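Local coordinates for phosphate-binding protein PstS (Borrelia burgdorferi, PDB 4N13) that binds inorganic phosphate with micromolar affinity and serves as the solute-binding component of the PstSACB ABC transporter that imports it, at residues S142-L146 against L147-I151; V173-K176 against T177-T180; P210-E213 against T214-N218. All blocks are in the same frame, centred on the assembly; numbering follows the deposited sequence. Where two conformers were deposited one is given.

Overall arrangement
Following the chain from the N terminus, the three contacts come in series; none nests within or crosses another, and each is a local turn closed between adjoining segments. Contact 1 lies on helix 138-151, which follows strand 129-133 and leads towards strand 165-167. Contact 2 forms the end of the next helix, 170-179, against strands 129-133, 165-167 and 183-188. Contact 3 makes up the short helix 212-216, which packs on the long strand 80-93 and on strand 223-230. Strand 80-93 also receives residues of contact 1. The centres are about 23 Å (1 to 2), 19 Å (1 to 3) and 26 Å (2 to 3) apart, and none of the contacts touches another.

Contact 1: S142-L146 against L147-I151; sequences SIKDL and LLNKI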
# COMPACT_ATOMS: atom_id res chain seq x y z
N SER A 142 5.19 -4.28 -2.49
CA SER A 142 3.85 -4.41 -1.95
C SER A 142 3.11 -5.59 -2.56
O SER A 142 2.43 -6.33 -1.85
CB SER A 142 3.06 -3.12 -2.16
OG SER A 142 3.49 -2.10 -1.28
N ILE A 143 3.23 -5.79 -3.87
CA ILE A 143 2.53 -6.90 -4.51
C ILE A 143 3.16 -8.22 -4.08
O ILE A 143 2.47 -9.20 -3.81
CB ILE A 143 2.52 -6.73 -6.04
CG1 ILE A 143 1.67 -5.50 -6.44
CG2 ILE A 143 2.04 -8.01 -6.73
CD1 ILE A 143 0.24 -5.49 -5.91
N LYS A 144 4.48 -8.26 -3.99
CA LYS A 144 5.14 -9.48 -3.53
C LYS A 144 4.68 -9.85 -2.11
O LYS A 144 4.38 -11.01 -1.82
CB LYS A 144 6.66 -9.35 -3.60
CG LYS A 144 7.39 -10.57 -3.12
CD LYS A 144 8.79 -10.66 -3.72
CE LYS A 144 9.66 -11.69 -2.99
NZ LYS A 144 8.97 -12.99 -2.76
N ASP A 145 4.60 -8.85 -1.24
CA ASP A 145 4.27 -9.07 0.16
C ASP A 145 2.79 -9.37 0.36
O ASP A 145 2.43 -10.20 1.19
CB ASP A 145 4.71 -7.86 0.99
CG ASP A 145 6.23 -7.73 1.08
OD1 ASP A 145 6.95 -8.71 0.74
OD2 ASP A 145 6.72 -6.66 1.50
N LEU A 146 1.92 -8.69 -0.38
CA LEU A 146 0.48 -8.78 -0.17
C LEU A 146 -0.13 -9.98 -0.86
O LEU A 146 -1.13 -10.52 -0.41
CB LEU A 146 -0.22 -7.52 -0.67
CG LEU A 146 0.06 -6.26 0.13
CD1 LEU A 146 -0.44 -5.07 -0.67
CD2 LEU A 146 -0.59 -6.32 1.52
N LEU A 147 0.45 -10.38 -1.99
CA LEU A 147 -0.11 -11.46 -2.78
C LEU A 147 0.80 -12.68 -2.79
O LEU A 147 0.42 -13.71 -2.25
CB LEU A 147 -0.44 -10.99 -4.21
CG LEU A 147 -1.73 -10.19 -4.35
CD1 LEU A 147 -1.80 -9.42 -5.66
CD2 LEU A 147 -2.90 -11.15 -4.24
N LEU A 148 1.99 -12.58 -3.36
CA LEU A 148 2.80 -13.77 -3.56
C LEU A 148 3.17 -14.45 -2.26
O LEU A 148 3.03 -15.67 -2.14
CB LEU A 148 4.07 -13.43 -4.34
CG LEU A 148 3.87 -12.99 -5.78
CD1 LEU A 148 5.19 -12.56 -6.42
CD2 LEU A 148 3.26 -14.12 -6.60
N ASN A 149 3.65 -13.67 -1.30
CA ASN A 149 4.14 -14.24 -0.05
C ASN A 149 3.02 -14.78 0.83
O ASN A 149 3.27 -15.61 1.69
CB ASN A 149 4.96 -13.22 0.74
CG ASN A 149 6.29 -12.92 0.10
OD1 ASN A 149 6.70 -13.58 -0.86
ND2 ASN A 149 6.97 -11.92 0.62
N LYS A 150 1.79 -14.33 0.61
CA LYS A 150 0.65 -14.80 1.39
C LYS A 150 -0.03 -16.00 0.75
O LYS A 150 -0.51 -16.89 1.44
CB LYS A 150 -0.35 -13.68 1.64
CG LYS A 150 0.27 -12.54 2.45
CD LYS A 150 -0.77 -11.64 3.07
CE LYS A 150 -0.12 -10.48 3.78
NZ LYS A 150 -1.13 -9.61 4.44
N ILE A 151 -0.06 -16.04 -0.58
CA ILE A 151 -0.79 -17.10 -1.26
C ILE A 151 0.03 -18.39 -1.36
O ILE A 151 -0.52 -19.48 -1.28
CB ILE A 151 -1.22 -16.65 -2.69
CG1 ILE A 151 -2.34 -15.60 -2.65
CG2 ILE A 151 -1.66 -17.84 -3.52
CD1 ILE A 151 -3.60 -16.07 -2.06
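K144 and N149 meet across a wide turn of helix 138-151, the helix of a beta-alpha-beta unit between strands 129-133 and 165-167 of this class II binding protein. The lysine passes slantwise, CG beside the amide of N149, and NZ comes to OD1 in the carbonyl plane, at 3.0 Å. There the ammonium sits on a lone pair of OD1, with a C=O...N angle of 129°. The aliphatic part of K144 sets off with CG anti to the backbone N, stays nearly extended and turns only at its last torsion (chi4 47°), which swings NZ across to the asparagine. A long, flexible chain suits this place because NZ has its stronger partner outside the turn, the carbonyl O of A158.

At the ND2 end of the amide, D145 lies alongside and points the same way, its carboxylate plane 37° from the amide. OD1 of D145 comes to 3.2 Å from ND2 of N149, but the angle is too poor for a hydrogen bond. The stronger partner of the aspartate is R224, which forms a salt bridge with OD2; that charge would be expected to stabilise the carboxylate.

The buried face is built of branched aliphatic residues, as suits a helix lying against F91 and L111. Here CG2 of I143 approaches CD1 of L147 at 4.2 Å. A pi-type turn at 144-146 shifts the backbone pairing: the carbonyl of I143 accepts from L147 N, and only weakly from L148 N. One residue further on, the i+5 bond is strong, N149 N sitting 2.8 Å from K144 O.

Contact 2: V173-K176 against T177-T180; sequences VIEK and TSLT
T177 and V173 meet twice at one carbonyl: O of V173 takes the backbone N of T177 at 2.9 Å and its hydroxyl OG1 at 2.8 Å. The two donors come from opposite faces of the carbonyl plane, OG1 standing 35° above it. Threonine suits this buried position because a hydroxyl placed anti to its own carbonyl carbon (chi1 -63°) folds back onto the preceding turn, so its polar atom is satisfied inside the helix. The two side chains lie side by side, with CG1 of V173 3.9 Å from the threonine OG1.

The pattern, hydroxyls returning to carbonyls of the preceding turn, recurs at the C-terminal end of helix 170-179. K176 O accepts OG1 of T180 at 2.7 Å, while L179 N approaches the opposite face at 3.1 Å, far above the carbonyl plane. This is an i to i+3 bond, and the usual i to i+4 bond, L179 N to E175 O, is weak, so the last turn is tightened toward 3-10. S178 adds its own bond, OG to E175 O at 2.7 Å. Its chi1 is 80°, and serine's short hydroxyl arm suits the place because it can turn back to the carbonyl three residues earlier.

Further out, the K176 chain, bent at chi2 and chi3, crosses T180 so that CD lies 3.5 Å from OG1.

V173 rests on V167 and I187, about 7 Å from the side chain of S139, a probable phosphate ligand. K176 and T177 both touch I131. The helix end thus lies over strands 129-133, 165-167 and 183-188 of the mixed sheet of this periplasmic-binding-protein fold, and the loop residues K198 and L200 also pack against it.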
# COMPACT_ATOMS: atom_id res chain seq x y z
N VAL A 173 3.39 1.71 -16.66
CA VAL A 173 2.48 0.56 -16.67
C VAL A 173 1.25 0.87 -17.52
O VAL A 173 0.82 0.04 -18.32
CB VAL A 173 2.04 0.11 -15.25
CG1 VAL A 173 1.06 -1.07 -15.37
CG2 VAL A 173 3.21 -0.29 -14.40
N ILE A 174 0.68 2.05 -17.35
CA ILE A 174 -0.49 2.45 -18.11
C ILE A 174 -0.16 2.47 -19.61
O ILE A 174 -0.91 1.92 -20.42
CB ILE A 174 -1.01 3.81 -17.61
CG1 ILE A 174 -1.61 3.66 -16.22
CG2 ILE A 174 -2.04 4.38 -18.55
CD1 ILE A 174 -1.86 4.99 -15.51
N GLU A 175 0.92 3.14 -19.98
CA GLU A 175 1.26 3.22 -21.39
C GLU A 175 1.53 1.85 -22.00
O GLU A 175 1.04 1.52 -23.08
CB GLU A 175 2.46 4.14 -21.62
CG GLU A 175 2.69 4.40 -23.11
CD GLU A 175 3.72 5.47 -23.37
OE1 GLU A 175 3.36 6.66 -23.28
OE2 GLU A 175 4.89 5.13 -23.66
N LYS A 176 2.28 1.03 -21.29
CA LYS A 176 2.61 -0.29 -21.78
C LYS A 176 1.35 -1.16 -21.93
O LYS A 176 1.20 -1.89 -22.90
CB LYS A 176 3.64 -0.97 -20.86
CG LYS A 176 4.16 -2.31 -21.37
CD LYS A 176 5.04 -2.20 -22.61
CE LYS A 176 6.37 -1.53 -22.33
NZ LYS A 176 7.19 -1.43 -23.57
N THR A 177 0.44 -1.08 -20.97
CA THR A 177 -0.79 -1.86 -21.02
C THR A 177 -1.61 -1.42 -22.24
O THR A 177 -2.18 -2.26 -22.96
CB THR A 177 -1.60 -1.67 -19.72
OG1 THR A 177 -0.84 -2.16 -18.62
CG2 THR A 177 -2.90 -2.44 -19.78
N SER A 178 -1.63 -0.12 -22.51
CA SER A 178 -2.37 0.41 -23.65
C SER A 178 -1.81 -0.06 -24.99
O SER A 178 -2.54 -0.14 -25.96
CB SER A 178 -2.41 1.94 -23.58
OG SER A 178 -1.23 2.57 -24.03
N LEU A 179 -0.52 -0.42 -25.02
CA LEU A 179 0.15 -0.83 -26.24
C LEU A 179 0.33 -2.32 -26.37
O LEU A 179 0.68 -2.78 -27.45
CB LEU A 179 1.53 -0.17 -26.32
CG LEU A 179 1.55 1.33 -26.61
CD1 LEU A 179 2.96 1.87 -26.52
CD2 LEU A 179 0.93 1.61 -27.99
N THR A 180 0.10 -3.09 -25.31
CA THR A 180 0.44 -4.51 -25.31
C THR A 180 -0.84 -5.34 -25.26
O THR A 180 -1.63 -5.20 -24.33
CB THR A 180 1.31 -4.84 -24.08
OG1 THR A 180 2.48 -4.00 -24.07
CG2 THR A 180 1.75 -6.25 -24.10

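Contact 3: P210-E213 against T214-N218; sequences PTKE and TINSN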
# COMPACT_ATOMS: atom_id res chain seq x y z
N PRO A 210 -11.90 -1.38 -5.93
CA PRO A 210 -11.14 -0.57 -4.97
C PRO A 210 -11.71 0.84 -4.89
O PRO A 210 -11.58 1.63 -5.81
CB PRO A 210 -9.71 -0.60 -5.54
CG PRO A 210 -9.88 -0.87 -7.00
CD PRO A 210 -11.15 -1.61 -7.19
N THR A 211 -12.36 1.13 -3.78
CA THR A 211 -12.97 2.43 -3.50
C THR A 211 -12.61 2.82 -2.07
O THR A 211 -12.18 1.99 -1.28
CB THR A 211 -14.50 2.40 -3.61
OG1 THR A 211 -15.06 1.67 -2.51
CG2 THR A 211 -14.93 1.76 -4.93
N LYS A 212 -12.80 4.08 -1.70
CA LYS A 212 -12.50 4.46 -0.34
C LYS A 212 -13.28 3.59 0.66
O LYS A 212 -12.75 3.19 1.69
CB LYS A 212 -12.78 5.94 -0.12
CG LYS A 212 -12.29 6.42 1.25
CD LYS A 212 -12.33 7.93 1.33
CE LYS A 212 -11.78 8.42 2.66
NZ LYS A 212 -11.74 9.91 2.67
N GLU A 213 -14.53 3.26 0.35
CA GLU A 213 -15.35 2.46 1.26
C GLU A 213 -14.85 1.02 1.40
O GLU A 213 -14.76 0.47 2.51
CB GLU A 213 -16.81 2.45 0.82
CG GLU A 213 -17.53 3.80 0.94
CD GLU A 213 -17.65 4.30 2.38
OE1 GLU A 213 -17.70 3.47 3.31
OE2 GLU A 213 -17.72 5.54 2.58
N THR A 214 -14.52 0.38 0.28
CA THR A 214 -14.11 -1.01 0.34
C THR A 214 -12.69 -1.15 0.87
O THR A 214 -12.34 -2.18 1.43
CB THR A 214 -14.22 -1.71 -1.02
OG1 THR A 214 -13.32 -1.07 -1.93
CG2 THR A 214 -15.66 -1.71 -1.54
N ILE A 215 -11.86 -0.14 0.67
CA ILE A 215 -10.52 -0.20 1.22
C ILE A 215 -10.59 0.02 2.74
O ILE A 215 -9.95 -0.71 3.51
CB ILE A 215 -9.59 0.78 0.49
CG1 ILE A 215 -9.38 0.28 -0.95
CG2 ILE A 215 -8.26 0.91 1.24
CD1 ILE A 215 -8.81 1.33 -1.92
N ASN A 216 -11.37 0.99 3.18
CA ASN A 216 -11.55 1.20 4.61
C ASN A 216 -12.15 0.00 5.34
O ASN A 216 -11.78 -0.28 6.48
CB ASN A 216 -12.36 2.46 4.89
CG ASN A 216 -11.47 3.67 5.07
OD1 ASN A 216 -11.03 3.97 6.17
ND2 ASN A 216 -11.14 4.34 3.97
N SER A 217 -13.07 -0.70 4.69
CA SER A 217 -13.70 -1.87 5.30
C SER A 217 -12.79 -3.09 5.28
O SER A 217 -13.08 -4.09 5.93
CB SER A 217 -15.00 -2.22 4.59
OG SER A 217 -14.71 -2.89 3.39
N ASN A 218 -11.70 -3.01 4.53
CA ASN A 218 -10.79 -4.13 4.27
C ASN A 218 -11.44 -5.22 3.40
O ASN A 218 -10.99 -6.37 3.39
CB ASN A 218 -10.21 -4.74 5.57
CG ASN A 218 -9.42 -3.74 6.42
OD1 ASN A 218 -9.17 -2.61 6.01
ND2 ASN A 218 -9.01 -4.18 7.62
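N216 reaches back along its own helix to K212. Its CB lies 3.3 Å from the lysine O, CG 3.6 Å from the same atom, and the tip divides: ND2 donates to K212 O at 3.0 Å, while OD1 is weakly bonded to the hydroxyl of Y86. K212 O lies within 6° of the amide plane, and the N-H...O angle is a fairly straight 160°; N216 N grips that oxygen from the opposite face. ND2 also bonds to O of G262, a double duty that suits a primary amide. The K212 chain runs alongside, CG 3.6 Å from ND2, and continues to a salt bridge with E256.

This short helix, 212-216, is closed at both ends. T211 is its N-cap: OG1, held by chi1 72° between the backbone N and the carbonyl carbon, accepts from T214 N at 3.1 Å. At the other end N218, with positive phi, completes a Schellman motif through backbone bonds.

I215 is the apolar side of the turn, its CD1 4.2 Å from CB of P210; beyond them stand A88 and I90 of strand 80-93.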